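NtrC family transcriptional regulator (Clostridium acetobutylicum ATCC 824, PDB 2Q5C) probably activates sigma-54-dependent transcription by binding DNA and ATP, this chain being its N-terminal part, related to the sensor region of propionate catabolism activators. Local coordinates at residues 96-100 / 142-148; 89-93 / 161-165; 60-64 / 101-105. All blocks are in the same frame, centred on the assembly; numbering follows the deposited sequence.

Contact 1 of 3, residues 96-100 / 142-148; sequences ELALI and NIKIVVS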
loop_
_atom_site.group_PDB
_atom_site.type_symbol
_atom_site.label_atom_id
_atom_site.label_comp_id
_atom_site.label_asym_id
_atom_site.label_seq_id
_atom_site.Cartn_x
_atom_site.Cartn_y
_atom_site.Cartn_z
ATOM N N GLU A 96 2.312 21.290 8.877
ATOM C CA GLU A 96 3.643 20.690 8.811
ATOM C C GLU A 96 3.534 19.180 8.962
ATOM O O GLU A 96 3.060 18.688 9.957
ATOM C CB GLU A 96 4.631 21.286 9.835
ATOM C CG GLU A 96 5.964 20.531 9.777
ATOM C CD GLU A 96 7.159 21.229 10.442
ATOM O OE1 GLU A 96 6.979 21.884 11.497
ATOM O OE2 GLU A 96 8.285 21.096 9.894
ATOM N N LEU A 97 3.973 18.466 7.927
ATOM C CA LEU A 97 3.739 17.022 7.853
ATOM C C LEU A 97 5.005 16.263 7.535
ATOM O O LEU A 97 5.894 16.802 6.891
ATOM C CB LEU A 97 2.739 16.733 6.708
ATOM C CG LEU A 97 1.572 17.688 6.460
ATOM C CD1 LEU A 97 0.800 17.293 5.208
ATOM C CD2 LEU A 97 0.648 17.697 7.645
ATOM N N ALA A 98 5.051 14.999 7.945
ATOM C CA ALA A 98 6.076 14.069 7.461
ATOM C C ALA A 98 5.427 13.187 6.415
ATOM O O ALA A 98 4.382 12.604 6.690
ATOM C CB ALA A 98 6.616 13.196 8.586
ATOM N N LEU A 99 6.043 13.098 5.247
ATOM C CA LEU A 99 5.569 12.169 4.217
ATOM C C LEU A 99 6.578 11.047 4.169
ATOM O O LEU A 99 7.763 11.282 3.885
ATOM C CB LEU A 99 5.518 12.909 2.890
ATOM C CG LEU A 99 5.087 12.088 1.668
ATOM C CD1 LEU A 99 3.670 11.571 1.837
ATOM C CD2 LEU A 99 5.191 13.014 0.477
ATOM N N ILE A 100 6.119 9.826 4.445
ATOM C CA ILE A 100 7.024 8.693 4.546
ATOM C C ILE A 100 6.768 7.755 3.379
ATOM O O ILE A 100 5.638 7.278 3.188
ATOM C CB ILE A 100 6.906 7.961 5.907
ATOM C CG1 ILE A 100 7.268 8.941 7.045
ATOM C CG2 ILE A 100 7.802 6.698 5.931
ATOM C CD1 ILE A 100 7.219 8.382 8.433
ATOM N N ASN A 142 10.019 17.543 15.578
ATOM C CA ASN A 142 8.880 18.353 16.013
ATOM C C ASN A 142 7.690 18.305 15.040
ATOM O O ASN A 142 6.915 19.256 14.914
ATOM C CB ASN A 142 9.305 19.812 16.273
ATOM C CG ASN A 142 8.338 20.541 17.196
ATOM O OD1 ASN A 142 7.728 19.949 18.105
ATOM N ND2 ASN A 142 8.151 21.836 16.927
ATOM N N ILE A 143 7.528 17.159 14.404
ATOM C CA ILE A 143 6.410 16.973 13.469
ATOM C C ILE A 143 5.375 16.083 14.130
ATOM O O ILE A 143 5.732 15.096 14.775
ATOM C CB ILE A 143 6.931 16.369 12.169
ATOM C CG1 ILE A 143 7.812 17.391 11.447
ATOM C CG2 ILE A 143 5.770 15.991 11.231
ATOM C CD1 ILE A 143 8.610 16.828 10.280
ATOM N N LYS A 144 4.101 16.459 13.998
ATOM C CA LYS A 144 3.026 15.777 14.689
ATOM C C LYS A 144 2.073 14.996 13.774
ATOM O O LYS A 144 1.150 14.362 14.260
ATOM C CB LYS A 144 2.217 16.789 15.507
ATOM C CG LYS A 144 3.117 17.614 16.447
ATOM C CD LYS A 144 2.326 18.420 17.428
ATOM C CE LYS A 144 3.260 19.142 18.394
ATOM N NZ LYS A 144 4.317 19.909 17.651
ATOM N N ILE A 145 2.335 15.056 12.462
ATOM C CA ILE A 145 1.404 14.494 11.465
ATOM C C ILE A 145 2.228 13.676 10.479
ATOM O O ILE A 145 3.193 14.167 9.930
ATOM C CB ILE A 145 0.692 15.608 10.699
ATOM C CG1 ILE A 145 0.001 16.619 11.645
ATOM C CG2 ILE A 145 -0.360 15.011 9.735
ATOM C CD1 ILE A 145 -0.329 17.932 11.005
ATOM N N VAL A 146 1.807 12.430 10.273
ATOM C CA VAL A 146 2.503 11.529 9.346
ATOM C C VAL A 146 1.533 11.054 8.248
ATOM O O VAL A 146 0.428 10.590 8.562
ATOM C CB VAL A 146 3.020 10.289 10.092
ATOM C CG1 VAL A 146 3.564 9.236 9.121
ATOM C CG2 VAL A 146 4.098 10.687 11.073
ATOM N N VAL A 147 1.970 11.162 6.989
ATOM C CA VAL A 147 1.189 10.697 5.804
ATOM C C VAL A 147 2.008 9.568 5.204
ATOM O O VAL A 147 3.161 9.768 4.827
ATOM C CB VAL A 147 1.046 11.818 4.800
ATOM C CG1 VAL A 147 0.287 11.342 3.545
ATOM C CG2 VAL A 147 0.315 12.972 5.412
ATOM N N SER A 148 1.424 8.371 5.154
ATOM C CA SER A 148 2.158 7.219 4.658
ATOM C C SER A 148 1.200 6.067 4.457
ATOM O O SER A 148 -0.023 6.214 4.559
ATOM C CB SER A 148 3.250 6.803 5.673
ATOM O OG SER A 148 4.230 5.920 5.112
HETATM O O HOH W 1 3.377 18.938 12.704
HETATM O O HOH W 2 5.317 20.856 13.417
#
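The flat carboxylate of Glu96 lies beside Ile143, with CD of Glu96 4.0 Å from CG1 of Ile143. The two side chains cross at about a right angle. Glu96 OE1 accepts from a water that also donates to Asn142 O, while Glu96 OE2 turns to a salt bridge with Lys119. A second water joins Glu96 O to Lys144 N. Water thus spans the two segments here, before direct pairing begins.

Further along, the strands pair in parallel, Ala98 beside Val146 and Leu99 beside Val147. Ala98 N donates to Ile145 O at 2.8 Å. Val147 N donates to Ala98 O, and Ile100 N to Val147 O. Ser148 extends the ladder with its side chain. Its OG, anti to the backbone N (chi1 -164°), donates to Ile100 O at 2.7 Å, from above the carbonyl plane.

One face of the sheet carries Ala98, Ile100 and Val146; CD1 of Ile100 meets CG1 of Val146 at 3.8 Å. CG2 of Ile143 packs against CB of Ala98 on this side. Helices 131-140 and 150-158 cover it. On the other face CD2 of Leu97 touches both CG2 and CD1 of Ile145, and CD1 of Leu99 touches CG1 of Val147. Helix 80-90 packs there on Leu97, Ile145 and Val147. Parallel neighbouring strands with helices on both faces are the hallmark of a three-layer, doubly wound alpha/beta domain.

Contact 2 of 3, residues 89-93 / 161-165; sequences NAKRF and LYGET
Arg92 and Glu164 form a salt bridge in which NH1 of Arg92 donates to OE1 of Glu164 at 2.8 Å. The donor meets OE1 from above the carboxylate plane, and the guanidinium and carboxylate planes stand nearly perpendicular, 82° apart. NH1 also donates to Asn89 O at 2.9 Å, close to the guanidinium plane. Asn89 O takes a second bond, from Arg92 N, on the opposite face of its plane.

A water completes the network. It donates to Glu164 OE1 and to Gly163 O, and accepts a longer bond of 3.2 Å from Arg92 NH2. OE1 therefore has two donors, one charged and one water. Glu164 OE2 instead lies against Asn89 CB at 3.3 Å. A bend at chi2 (79°) turns the Glu164 carboxylate toward Arg92 and Asn89. Glu164 CB rests on Ala90 CB.

Phe93 is sandwiched. CG of Arg92 lies over the centre of one face of its ring, and Tyr162 stacks on the other in an offset pair with centroids 4.2 Å apart. CB of Tyr162 also sits over that face as a CH-pi contact. Glu164 OE1 approaches the edge of the Phe93 ring, 3.9 Å from CE2. Residues 89-93 are thereby joined to the outermost strand, 162-165. The positive charge of Arg92 and the two donors on OE1 would favour an ionised Glu164, and the Arg92 side chain links the charged and aromatic halves of this surface contact.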
loop_
_atom_site.group_PDB
_atom_site.type_symbol
_atom_site.label_atom_id
_atom_site.label_comp_id
_atom_site.label_asym_id
_atom_site.label_seq_id
_atom_site.Cartn_x
_atom_site.Cartn_y
_atom_site.Cartn_z
ATOM N N ASN A 89 -6.192 15.772 3.036
ATOM C CA ASN A 89 -6.951 15.396 4.213
ATOM C C ASN A 89 -6.177 15.678 5.492
ATOM O O ASN A 89 -6.768 16.128 6.488
ATOM C CB ASN A 89 -7.271 13.916 4.173
ATOM C CG ASN A 89 -8.376 13.577 3.209
ATOM O OD1 ASN A 89 -9.302 14.356 3.009
ATOM N ND2 ASN A 89 -8.320 12.371 2.663
ATOM N N ALA A 90 -4.869 15.457 5.464
ATOM C CA ALA A 90 -4.017 15.633 6.662
ATOM C C ALA A 90 -3.927 17.083 7.112
ATOM O O ALA A 90 -3.611 17.350 8.275
ATOM C CB ALA A 90 -2.626 15.064 6.415
ATOM N N LYS A 91 -4.232 18.005 6.213
ATOM C CA LYS A 91 -4.137 19.435 6.528
ATOM C C LYS A 91 -5.105 19.817 7.620
ATOM O O LYS A 91 -4.938 20.870 8.276
ATOM C CB LYS A 91 -4.429 20.283 5.291
ATOM C CG LYS A 91 -3.285 20.377 4.343
ATOM C CD LYS A 91 -3.618 21.250 3.112
ATOM C CE LYS A 91 -3.875 22.729 3.502
ATOM N NZ LYS A 91 -4.345 23.493 2.303
ATOM N N ARG A 92 -6.106 18.995 7.857
ATOM C CA ARG A 92 -7.017 19.355 8.955
ATOM C C ARG A 92 -6.308 19.351 10.294
ATOM O O ARG A 92 -6.792 19.976 11.257
ATOM C CB ARG A 92 -8.216 18.438 9.011
ATOM C CG ARG A 92 -7.938 17.051 9.474
ATOM C CD ARG A 92 -9.185 16.250 9.208
ATOM N NE ARG A 92 -9.194 14.907 9.779
ATOM C CZ ARG A 92 -8.598 13.849 9.234
ATOM N NH1 ARG A 92 -7.885 13.976 8.101
ATOM N NH2 ARG A 92 -8.694 12.667 9.831
ATOM N N PHE A 93 -5.197 18.616 10.382
ATOM C CA PHE A 93 -4.456 18.526 11.653
ATOM C C PHE A 93 -3.448 19.626 11.835
ATOM O O PHE A 93 -3.023 19.886 12.973
ATOM C CB PHE A 93 -3.740 17.179 11.797
ATOM C CG PHE A 93 -4.644 15.982 11.754
ATOM C CD1 PHE A 93 -5.599 15.771 12.731
ATOM C CD2 PHE A 93 -4.501 15.034 10.746
ATOM C CE1 PHE A 93 -6.419 14.639 12.694
ATOM C CE2 PHE A 93 -5.308 13.888 10.711
ATOM C CZ PHE A 93 -6.263 13.696 11.684
ATOM N N LEU A 161 1.252 10.386 17.450
ATOM C CA LEU A 161 1.137 11.355 16.365
ATOM C C LEU A 161 -0.188 11.191 15.629
ATOM O O LEU A 161 -0.910 10.231 15.857
ATOM C CB LEU A 161 2.290 11.197 15.375
ATOM C CG LEU A 161 3.695 11.200 15.985
ATOM C CD1 LEU A 161 4.707 10.996 14.895
ATOM C CD2 LEU A 161 3.957 12.495 16.786
ATOM N N TYR A 162 -0.525 12.156 14.783
ATOM C CA TYR A 162 -1.658 11.969 13.873
ATOM C C TYR A 162 -1.151 11.220 12.640
ATOM O O TYR A 162 -0.050 11.465 12.176
ATOM C CB TYR A 162 -2.214 13.305 13.428
ATOM C CG TYR A 162 -2.872 14.137 14.501
ATOM C CD1 TYR A 162 -4.032 13.710 15.119
ATOM C CD2 TYR A 162 -2.336 15.360 14.860
ATOM C CE1 TYR A 162 -4.648 14.483 16.079
ATOM C CE2 TYR A 162 -2.946 16.143 15.827
ATOM C CZ TYR A 162 -4.093 15.684 16.428
ATOM O OH TYR A 162 -4.745 16.438 17.383
ATOM N N GLY A 163 -1.994 10.338 12.128
ATOM C CA GLY A 163 -1.646 9.509 10.953
ATOM C C GLY A 163 -2.730 9.614 9.911
ATOM O O GLY A 163 -3.928 9.511 10.214
ATOM N N GLU A 164 -2.326 9.851 8.674
ATOM C CA GLU A 164 -3.282 9.887 7.592
ATOM C C GLU A 164 -2.761 8.924 6.506
ATOM O O GLU A 164 -1.680 9.126 5.925
ATOM C CB GLU A 164 -3.370 11.283 7.011
ATOM C CG GLU A 164 -4.377 11.368 5.857
ATOM C CD GLU A 164 -5.825 11.437 6.325
ATOM O OE1 GLU A 164 -6.089 11.958 7.443
ATOM O OE2 GLU A 164 -6.714 10.974 5.577
ATOM N N THR A 165 -3.533 7.862 6.271
ATOM C CA THR A 165 -3.104 6.793 5.370
ATOM C C THR A 165 -3.334 7.148 3.923
ATOM O O THR A 165 -4.382 7.678 3.567
ATOM C CB THR A 165 -3.851 5.490 5.718
ATOM O OG1 THR A 165 -3.656 5.197 7.099
ATOM C CG2 THR A 165 -3.318 4.342 4.940
HETATM O O HOH W 3 -6.589 10.238 9.463
#

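Contact 3 of 3, residues 60-64 / 101-105; sequences ATSDY and AYKHS. With SO4 (sulfate ion), chain E.
Ala60 CB sits over the centre of the Tyr102 ring, a CH-pi contact with CB 3.5 Å from the centroid. CG of Lys103 covers the opposite face, so the ring is held between the helix residue and its own neighbour in sequence. Tyr102 has CG anti to the backbone N (chi1 -174°), which carries the ring across to helix 59-66.

At the ring's edge, in its plane, lies Asp63 OD2. Tyr102 OH donates to OD2 at 2.6 Å and meets its anti lone pair. Lys103 NZ forms a salt bridge with the same oxygen at 3.0 Å, arriving on the syn side and tilted from the carboxylate plane. The Lys103 chain is fully extended beyond CG, and this length brings NZ to the acid. OD2 is thus gripped by two donors, while OD1 pairs with Lys67. Asp63 is modelled in two conformations, and these bonds describe one of them.

The Tyr64 rotamer (chi1 -82°) sets its ring off the Tyr102 ring, with CE1 4.1 Å from Tyr102 OH. It sends Tyr64 OH to a sulfate, probably from the crystallisation liquor, where it donates to O4 at 2.6 Å. Glu128 N also bonds to Tyr64 OH, and Asp129 N to the sulfate.

Helix 59-66 follows a strand of one four-stranded sheet, whereas strand 96-102 belongs to the other. These side chains therefore bridge two alpha/beta lobes. A glycerol, probably also from the liquor, is bound by Thr61 N and lies beside Ala60. Two such lobes, in contact through side chains, are consistent with a ligand-sensing domain of the propionate activator type.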
loop_
_atom_site.group_PDB
_atom_site.type_symbol
_atom_site.label_atom_id
_atom_site.label_comp_id
_atom_site.label_asym_id
_atom_site.label_seq_id
_atom_site.Cartn_x
_atom_site.Cartn_y
_atom_site.Cartn_z
ATOM N N ALA A 60 5.091 -1.462 -0.351
ATOM C CA ALA A 60 6.151 -2.229 0.263
ATOM C C ALA A 60 5.772 -3.708 0.414
ATOM O O ALA A 60 6.620 -4.611 0.235
ATOM C CB ALA A 60 6.531 -1.633 1.598
ATOM N N THR A 61 4.511 -3.957 0.764
ATOM C CA THR A 61 4.056 -5.343 0.909
ATOM C C THR A 61 4.304 -6.139 -0.360
ATOM O O THR A 61 4.730 -7.299 -0.295
ATOM C CB THR A 61 2.591 -5.359 1.323
ATOM O OG1 THR A 61 2.502 -4.832 2.647
ATOM C CG2 THR A 61 2.027 -6.791 1.339
ATOM N N SER A 62 4.092 -5.516 -1.516
ATOM C CA SER A 62 4.270 -6.223 -2.782
ATOM C C SER A 62 5.731 -6.645 -2.993
ATOM O O SER A 62 5.988 -7.693 -3.598
ATOM C CB SER A 62 3.697 -5.408 -3.949
ATOM O OG SER A 62 4.488 -4.282 -4.252
ATOM N N ASP A 63 6.667 -5.847 -2.487
ATOM C CA ASP A 63 8.088 -6.178 -2.558
ATOM C C ASP A 63 8.401 -7.397 -1.684
ATOM O O ASP A 63 9.108 -8.323 -2.109
ATOM C CB ASP A 63 8.891 -4.956 -2.108
ATOM C CG ASP A 63 10.368 -5.080 -2.400
ATOM O OD1 ASP A 63 10.735 -5.681 -3.430
ATOM O OD2 ASP A 63 11.153 -4.544 -1.604
ATOM N N TYR A 64 7.865 -7.424 -0.469
ATOM C CA TYR A 64 8.030 -8.576 0.426
ATOM C C TYR A 64 7.448 -9.846 -0.182
ATOM O O TYR A 64 8.037 -10.924 -0.093
ATOM C CB TYR A 64 7.395 -8.279 1.792
ATOM C CG TYR A 64 8.313 -7.466 2.692
ATOM C CD1 TYR A 64 8.410 -6.090 2.571
ATOM C CD2 TYR A 64 9.096 -8.110 3.639
ATOM C CE1 TYR A 64 9.311 -5.361 3.374
ATOM C CE2 TYR A 64 9.970 -7.405 4.459
ATOM C CZ TYR A 64 10.043 -6.027 4.316
ATOM O OH TYR A 64 10.940 -5.361 5.115
ATOM N N ALA A 101 7.795 7.521 2.580
ATOM C CA ALA A 101 7.633 6.656 1.410
ATOM C C ALA A 101 8.602 5.490 1.450
ATOM O O ALA A 101 9.676 5.583 2.036
ATOM C CB ALA A 101 7.840 7.432 0.147
ATOM N N TYR A 102 8.211 4.390 0.813
ATOM C CA TYR A 102 9.058 3.215 0.662
ATOM C C TYR A 102 10.019 3.396 -0.500
ATOM O O TYR A 102 9.581 3.546 -1.639
ATOM C CB TYR A 102 8.190 1.988 0.373
ATOM C CG TYR A 102 8.941 0.667 0.335
ATOM C CD1 TYR A 102 9.615 0.214 1.457
ATOM C CD2 TYR A 102 8.928 -0.146 -0.811
ATOM C CE1 TYR A 102 10.276 -0.996 1.470
ATOM C CE2 TYR A 102 9.623 -1.381 -0.807
ATOM C CZ TYR A 102 10.277 -1.782 0.348
ATOM O OH TYR A 102 10.957 -2.996 0.462
ATOM N N LYS A 103 11.317 3.373 -0.185
ATOM C CA LYS A 103 12.436 3.441 -1.156
ATOM C C LYS A 103 12.581 4.740 -1.948
ATOM O O LYS A 103 13.670 5.330 -1.960
ATOM C CB LYS A 103 12.496 2.188 -2.059
ATOM C CG LYS A 103 12.792 0.935 -1.271
ATOM C CD LYS A 103 13.004 -0.317 -2.128
ATOM C CE LYS A 103 13.359 -1.504 -1.252
ATOM N NZ LYS A 103 13.528 -2.809 -1.994
ATOM N N HIS A 104 11.504 5.185 -2.588
ATOM C CA HIS A 104 11.551 6.321 -3.502
ATOM C C HIS A 104 10.297 7.199 -3.355
ATOM O O HIS A 104 9.201 6.699 -3.063
ATOM C CB HIS A 104 11.684 5.836 -4.965
ATOM C CG HIS A 104 12.886 4.969 -5.222
ATOM N ND1 HIS A 104 14.181 5.438 -5.121
ATOM C CD2 HIS A 104 12.987 3.669 -5.592
ATOM C CE1 HIS A 104 15.027 4.461 -5.408
ATOM N NE2 HIS A 104 14.328 3.376 -5.697
ATOM N N SER A 105 10.461 8.496 -3.587
ATOM C CA SER A 105 9.329 9.419 -3.655
ATOM C C SER A 105 8.347 9.021 -4.755
ATOM O O SER A 105 8.759 8.555 -5.819
ATOM C CB SER A 105 9.827 10.830 -3.971
ATOM O OG SER A 105 10.884 11.190 -3.095
HETATM S S SO4 E . 13.054 -6.858 7.368
HETATM O O1 SO4 E . 14.469 -7.018 7.703
HETATM O O2 SO4 E . 12.247 -7.956 7.896
HETATM O O3 SO4 E . 12.625 -5.605 7.982
HETATM O O4 SO4 E . 12.924 -6.830 5.915
#

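Contacts 1 and 2 build one lobe, with centres 8 Å apart. Strand 145-148 lies between strands 96-102 and 162-165, and Lys144 O and Val146 N probably bond to Tyr162 N and O. Ala90 of helix 80-90 touches Glu164 in contact 2 and packs on Ile145 and Val147 of contact 1. Contact 3 uses the same strand 96-102, but at its far end, 18 Å from contact 1 between centres. The centres of contacts 2 and 3 are 21 Å apart. Contact 3 alone of the three joins the two lobes. A bound glycerol, probably from the crystallisation liquor, lies about 4 Å from the side chain of Ala60, and a glycerol is also about 5 Å from that of Ser148.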